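Local coordinates for protein glutathione reductase (Bartonella henselae, PDB 3O0H) that probably reduces glutathione disulfide to glutathione with NADPH, passing electrons through a bound FAD and a redox-active disulfide, at residues 177-181 with 182-186; 321-325 with 326-330. One frame throughout, in Å; residues are numbered along the deposited sequence.

Contact 1. Residues 177-181 with 182-186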
loop_
_atom_site.group_PDB
_atom_site.type_symbol
_atom_site.label_atom_id
_atom_site.label_comp_id
_atom_site.label_asym_id
_atom_site.label_seq_id
_atom_site.Cartn_x
_atom_site.Cartn_y
_atom_site.Cartn_z
ATOM N N LEU B 177 -30.298 -26.477 4.783
ATOM C CA LEU B 177 -30.177 -26.304 3.346
ATOM C C LEU B 177 -29.152 -25.229 2.945
ATOM O O LEU B 177 -28.852 -25.080 1.759
ATOM C CB LEU B 177 -31.528 -25.921 2.757
ATOM C CG LEU B 177 -32.744 -26.804 3.036
ATOM C CD1 LEU B 177 -33.945 -26.066 2.497
ATOM C CD2 LEU B 177 -32.623 -28.181 2.402
ATOM N N CYS B 178 -28.672 -24.429 3.895
ATOM C CA CYS B 178 -27.790 -23.342 3.546
ATOM C C CYS B 178 -26.320 -23.740 3.678
ATOM O O CYS B 178 -25.967 -24.632 4.442
ATOM C CB CYS B 178 -28.049 -22.131 4.418
ATOM S SG CYS B 178 -29.770 -21.525 4.302
ATOM N N LEU B 179 -25.491 -23.019 2.938
ATOM C CA LEU B 179 -24.052 -23.148 2.986
ATOM C C LEU B 179 -23.518 -22.255 4.079
ATOM O O LEU B 179 -24.167 -21.253 4.448
ATOM C CB LEU B 179 -23.453 -22.627 1.680
ATOM C CG LEU B 179 -23.802 -23.296 0.352
ATOM C CD1 LEU B 179 -23.432 -22.336 -0.786
ATOM C CD2 LEU B 179 -23.121 -24.604 0.162
ATOM N N THR B 180 -22.326 -22.590 4.563
ATOM C CA THR B 180 -21.562 -21.667 5.380
ATOM C C THR B 180 -20.173 -21.428 4.744
ATOM O O THR B 180 -19.872 -21.959 3.643
ATOM C CB THR B 180 -21.392 -22.224 6.778
ATOM O OG1 THR B 180 -20.455 -23.306 6.750
ATOM C CG2 THR B 180 -22.770 -22.694 7.350
ATOM N N SER B 181 -19.315 -20.671 5.447
ATOM C CA SER B 181 -17.973 -20.413 4.947
ATOM C C SER B 181 -17.214 -21.728 4.847
ATOM O O SER B 181 -16.255 -21.826 4.071
ATOM C CB SER B 181 -17.187 -19.409 5.833
ATOM O OG SER B 181 -17.107 -19.871 7.150
ATOM N N ASN B 182 -17.640 -22.753 5.600
ATOM C CA ASN B 182 -17.035 -24.078 5.488
ATOM C C ASN B 182 -17.257 -24.757 4.116
ATOM O O ASN B 182 -16.475 -25.654 3.736
ATOM C CB ASN B 182 -17.528 -25.005 6.599
ATOM C CG ASN B 182 -16.830 -24.746 7.950
ATOM O OD1 ASN B 182 -15.933 -23.889 8.062
ATOM N ND2 ASN B 182 -17.228 -25.507 8.971
ATOM N N GLU B 183 -18.308 -24.360 3.399
ATOM C CA GLU B 183 -18.704 -25.032 2.146
ATOM C C GLU B 183 -18.556 -24.132 0.918
ATOM O O GLU B 183 -18.416 -24.635 -0.184
ATOM C CB GLU B 183 -20.155 -25.518 2.227
ATOM C CG GLU B 183 -20.370 -26.668 3.207
ATOM C CD GLU B 183 -20.503 -26.174 4.657
ATOM O OE1 GLU B 183 -21.046 -25.076 4.906
ATOM O OE2 GLU B 183 -20.028 -26.882 5.541
ATOM N N ILE B 184 -18.505 -22.824 1.145
ATOM C CA ILE B 184 -18.638 -21.802 0.119
ATOM C C ILE B 184 -17.532 -21.838 -0.946
ATOM O O ILE B 184 -17.772 -21.467 -2.107
ATOM C CB ILE B 184 -18.732 -20.375 0.761
ATOM C CG1 ILE B 184 -19.318 -19.390 -0.212
ATOM C CG2 ILE B 184 -17.321 -19.866 1.210
ATOM C CD1 ILE B 184 -20.762 -19.669 -0.622
ATOM N N PHE B 185 -16.346 -22.281 -0.557
ATOM C CA PHE B 185 -15.192 -22.308 -1.451
ATOM C C PHE B 185 -15.259 -23.439 -2.458
ATOM O O PHE B 185 -14.505 -23.423 -3.456
ATOM C CB PHE B 185 -13.894 -22.453 -0.642
ATOM C CG PHE B 185 -13.620 -21.285 0.263
ATOM C CD1 PHE B 185 -13.317 -20.038 -0.262
ATOM C CD2 PHE B 185 -13.675 -21.423 1.648
ATOM C CE1 PHE B 185 -13.075 -18.949 0.576
ATOM C CE2 PHE B 185 -13.447 -20.313 2.498
ATOM C CZ PHE B 185 -13.123 -19.116 1.970
ATOM N N ASP B 186 -16.092 -24.442 -2.166
ATOM C CA ASP B 186 -16.017 -25.708 -2.869
ATOM C C ASP B 186 -17.240 -26.058 -3.705
ATOM O O ASP B 186 -17.387 -27.196 -4.106
ATOM C CB ASP B 186 -15.705 -26.810 -1.876
ATOM C CG ASP B 186 -14.339 -26.625 -1.231
ATOM O OD1 ASP B 186 -13.413 -26.168 -1.934
ATOM O OD2 ASP B 186 -14.202 -26.955 -0.030
HETATM O O HOH W 1 -14.916 -21.358 7.223
#
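Asn182 packs its CB against the hydroxyl of Thr180. Its backbone N also donates to Thr180 OG1 over 3.1 Å. The hydroxyl can accept this bond because chi1 of Thr180 is 73°, which sets OG1 between the backbone N and the carbonyl carbon. Asn182 OD1 accepts from water 1, and the same water accepts from Ser181 OG at 2.6 Å.

Glu183 carries most of the polar contact. Its chain bends at chi2 (82°), which folds the carboxylate back over the turn. OE1 accepts hydrogen bonds from Thr180 OG1 at 2.6 Å and from Thr180 N at 2.8 Å. The hydroxyl comes to the syn side, tilted 26° from the carboxylate plane. The amide comes nearly along the C-O axis. Two donors from one residue should fix the carboxylate and favour its charged form. Glu183 N in turn donates to Thr180 O over 2.9 Å. Glu183 CB rests on Leu179 CD2.

Ile184 N adds a weak bond to Thr180 O. Its CD1 meets Leu179 CD1 at 3.8 Å, the two side chains crossing at about a right angle. Its CG2 lies over the centre of one face of the Phe185 ring.

Phe185 brings CE2 to 3.6 Å from Ser181 O, an oblique approach. Its ring also meets Tyr75 edge-to-face. The Leu179 backbone bonds with Val280 and Leu282 of strand 279-282, and Ile184 touches Phe206 of helix 201-212.

The Thr180 O to Glu183 N bond closes a type I beta turn, and the Thr180 OG1 to Asn182 N bond makes an ST turn within it. The reciprocal Thr180-Glu183 pairing is capping-box-like, but OG1 takes the amide two residues on, not three. The turn places Ser181 in the FAD pocket, beside the flavin methyl groups.

Contact 2. Residues 321-325 with 326-330. With FAD (flavin-adenine dinucleotide), chain H.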
loop_
_atom_site.group_PDB
_atom_site.type_symbol
_atom_site.label_atom_id
_atom_site.label_comp_id
_atom_site.label_asym_id
_atom_site.label_seq_id
_atom_site.Cartn_x
_atom_site.Cartn_y
_atom_site.Cartn_z
ATOM N N ILE B 321 -3.394 -25.655 32.555
ATOM C CA ILE B 321 -4.200 -25.564 31.343
ATOM C C ILE B 321 -4.260 -24.097 30.872
ATOM O O ILE B 321 -4.603 -23.185 31.661
ATOM C CB ILE B 321 -5.606 -26.164 31.525
ATOM C CG1 ILE B 321 -5.516 -27.594 32.066
ATOM C CG2 ILE B 321 -6.376 -26.196 30.186
ATOM C CD1 ILE B 321 -6.896 -28.269 32.387
ATOM N N TRP B 322 -3.873 -23.883 29.609
ATOM C CA TRP B 322 -3.819 -22.549 29.009
ATOM C C TRP B 322 -4.723 -22.578 27.805
ATOM O O TRP B 322 -5.178 -23.648 27.422
ATOM C CB TRP B 322 -2.385 -22.202 28.584
ATOM C CG TRP B 322 -1.380 -21.817 29.701
ATOM C CD1 TRP B 322 -0.982 -20.539 30.041
ATOM C CD2 TRP B 322 -0.611 -22.695 30.509
ATOM N NE1 TRP B 322 -0.052 -20.579 31.016
ATOM C CE2 TRP B 322 0.207 -21.887 31.340
ATOM C CE3 TRP B 322 -0.521 -24.079 30.614
ATOM C CZ2 TRP B 322 1.093 -22.414 32.269
ATOM C CZ3 TRP B 322 0.357 -24.613 31.533
ATOM C CH2 TRP B 322 1.157 -23.783 32.367
ATOM N N ALA B 323 -5.011 -21.416 27.207
ATOM C CA ALA B 323 -5.841 -21.351 25.975
ATOM C C ALA B 323 -5.423 -20.110 25.196
ATOM O O ALA B 323 -5.039 -19.102 25.809
ATOM C CB ALA B 323 -7.358 -21.290 26.290
ATOM N N VAL B 324 -5.499 -20.178 23.866
ATOM C CA VAL B 324 -5.089 -19.099 22.973
ATOM C C VAL B 324 -6.109 -19.014 21.842
ATOM O O VAL B 324 -6.746 -20.028 21.493
ATOM C CB VAL B 324 -3.666 -19.362 22.392
ATOM C CG1 VAL B 324 -2.632 -19.282 23.505
ATOM C CG2 VAL B 324 -3.568 -20.736 21.682
ATOM N N GLY B 325 -6.268 -17.822 21.278
ATOM C CA GLY B 325 -6.993 -17.674 20.047
ATOM C C GLY B 325 -8.425 -17.379 20.208
ATOM O O GLY B 325 -8.830 -16.916 21.277
ATOM N N ASP B 326 -9.220 -17.745 19.177
ATOM C CA ASP B 326 -10.656 -17.427 19.123
ATOM C C ASP B 326 -11.386 -18.035 20.311
ATOM O O ASP B 326 -12.345 -17.440 20.844
ATOM C CB ASP B 326 -11.295 -17.961 17.823
ATOM C CG ASP B 326 -10.874 -17.217 16.568
ATOM O OD1 ASP B 326 -10.076 -16.258 16.632
ATOM O OD2 ASP B 326 -11.369 -17.636 15.467
ATOM N N VAL B 327 -10.908 -19.195 20.791
ATOM C CA VAL B 327 -11.623 -19.887 21.856
ATOM C C VAL B 327 -11.698 -19.079 23.183
ATOM O O VAL B 327 -12.559 -19.328 24.038
ATOM C CB VAL B 327 -11.001 -21.301 22.109
ATOM C CG1 VAL B 327 -9.627 -21.207 22.901
ATOM C CG2 VAL B 327 -12.029 -22.195 22.848
ATOM N N THR B 328 -10.834 -18.075 23.335
ATOM C CA THR B 328 -10.751 -17.295 24.548
ATOM C C THR B 328 -11.703 -16.119 24.510
ATOM O O THR B 328 -11.813 -15.378 25.488
ATOM C CB THR B 328 -9.298 -16.788 24.813
ATOM O OG1 THR B 328 -8.932 -15.804 23.832
ATOM C CG2 THR B 328 -8.292 -17.960 24.784
ATOM N N GLY B 329 -12.401 -15.915 23.382
ATOM C CA GLY B 329 -13.478 -14.944 23.373
ATOM C C GLY B 329 -13.132 -13.544 22.900
ATOM O O GLY B 329 -14.006 -12.686 22.802
ATOM N N HIS B 330 -11.866 -13.288 22.639
ATOM C CA HIS B 330 -11.497 -11.963 22.106
ATOM C C HIS B 330 -11.732 -11.903 20.595
ATOM O O HIS B 330 -12.225 -12.852 19.997
ATOM C CB HIS B 330 -10.066 -11.612 22.443
ATOM C CG HIS B 330 -9.053 -12.569 21.895
ATOM N ND1 HIS B 330 -8.971 -12.870 20.552
ATOM C CD2 HIS B 330 -8.040 -13.227 22.495
ATOM C CE1 HIS B 330 -7.965 -13.707 20.356
ATOM N NE2 HIS B 330 -7.376 -13.932 21.516
HETATM P PA FAD H . -8.376 -22.046 14.297
HETATM O O1A FAD H . -9.821 -21.997 13.903
HETATM O O2A FAD H . -7.431 -21.522 13.251
HETATM O O5B FAD H . -7.906 -23.513 14.720
HETATM C C5B FAD H . -8.653 -24.377 15.550
HETATM C C4B FAD H . -8.328 -25.778 15.073
HETATM O O4B FAD H . -8.726 -26.750 16.029
HETATM C C3B FAD H . -9.008 -26.160 13.763
HETATM O O3B FAD H . -8.041 -26.650 12.830
HETATM C C2B FAD H . -9.984 -27.255 14.148
HETATM O O2B FAD H . -10.102 -28.214 13.124
HETATM C C1B FAD H . -9.355 -27.879 15.347
HETATM N N9A FAD H . -10.168 -28.425 16.446
HETATM C C8A FAD H . -11.203 -27.827 17.102
HETATM N N7A FAD H . -11.562 -28.612 18.129
HETATM C C5A FAD H . -10.742 -29.705 18.118
HETATM C C6A FAD H . -10.599 -30.776 18.961
HETATM N N6A FAD H . -11.391 -30.974 20.025
HETATM N N1A FAD H . -9.630 -31.712 18.691
HETATM C C2A FAD H . -8.796 -31.535 17.612
HETATM N N3A FAD H . -8.911 -30.459 16.796
HETATM C C4A FAD H . -9.850 -29.551 17.096
HETATM N N1 FAD H . -8.788 -13.514 10.418
HETATM C C2 FAD H . -7.908 -12.528 10.019
HETATM O O2 FAD H . -7.019 -12.067 10.780
HETATM N N3 FAD H . -7.991 -12.045 8.773
HETATM C C4 FAD H . -8.904 -12.517 7.845
HETATM O O4 FAD H . -8.865 -12.029 6.708
HETATM C C4X FAD H . -9.799 -13.513 8.239
HETATM N N5 FAD H . -10.715 -14.037 7.368
HETATM C C5X FAD H . -11.551 -15.061 7.812
HETATM C C6 FAD H . -12.482 -15.564 6.920
HETATM C C7 FAD H . -13.334 -16.594 7.297
HETATM C C7M FAD H . -14.327 -17.121 6.277
HETATM C C8 FAD H . -13.247 -17.123 8.570
HETATM C C8M FAD H . -14.191 -18.219 9.020
HETATM C C9 FAD H . -12.333 -16.604 9.480
HETATM C C9A FAD H . -11.482 -15.561 9.099
HETATM N N10 FAD H . -10.547 -15.018 9.963
HETATM C C10 FAD H . -9.704 -14.025 9.532
HETATM C "C1'" FAD H . -10.408 -15.477 11.360
HETATM C "C2'" FAD H . -9.300 -16.479 11.571
HETATM O "O2'" FAD H . -9.572 -17.624 10.786
HETATM C "C3'" FAD H . -9.275 -16.845 13.032
HETATM O "O3'" FAD H . -9.282 -15.719 13.891
HETATM C "C4'" FAD H . -8.121 -17.782 13.318
HETATM O "O4'" FAD H . -8.235 -18.917 12.456
HETATM C "C5'" FAD H . -8.155 -18.258 14.765
HETATM O "O5'" FAD H . -7.014 -19.099 15.046
HETATM P P FAD H . -7.221 -20.209 16.187
HETATM O O1P FAD H . -5.900 -20.883 16.482
HETATM O O2P FAD H . -7.872 -19.576 17.397
HETATM O O3P FAD H . -8.311 -21.246 15.686
HETATM O O HOH W 2 -8.598 -20.873 19.709
#
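Thr328 points back at Gly325 and grips its carbonyl oxygen twice. Thr328 OG1 donates to Gly325 O at 2.8 Å, almost in line with the C=O bond. Thr328 N donates to the same oxygen at 3.1 Å. With chi1 at 69°, the hydroxyl faces Gly325 while CG2 turns to Ala323, 3.8 Å from its CB. Val327 lays CG1 against Val324 O at 3.4 Å.

The His330 ring puts one face over Gly325 O. Its NE2 is turned elsewhere, to Asp340 OD2, which also accepts from Gly325 N.

The carboxylate of Asp326 reaches the FAD. Its OD1 accepts from FAD O3' at 2.9 Å, and its backbone N donates to FAD O2P at 2.9 Å. Water 2 donates to both Val324 O and FAD O2P and accepts from Val327 N. Gly325 brings its CA to 3.4 Å from FAD O2P.

Gly325-Asp326 probably corresponds to the Gly-Asp motif that binds FAD in this family, apart from the GxGxxG. Its chemistry splits the work: amide and water meet the phosphate, and the carboxylate accepts from the ribityl hydroxyl. Asp326 OD1 is 4.1 Å from FAD O2P, so the amide and water probably ease the nearness of two negative groups.

Contact 1 comes first along the chain, and contact 2 follows in series. Their centres are 25 Å apart and their nearest atoms about 10 Å, with no direct touch. Contact 1 lies in the loop between strands 164-166 and 193-197 and packs on strand 279-282, an outermost strand of the four-stranded parallel sheet that probably serves NADPH. Contact 2 begins on strand 321-323, an outermost strand of the five-stranded parallel sheet of the FAD fold, and its second half lies in the loop before helix 334-349. The two meet different parts of one FAD, which thus spans from the FAD fold to the edge of the second sheet. The backbone O of His459 of the second subunit is also hydrogen-bonded to FAD, so the dimer completes the site.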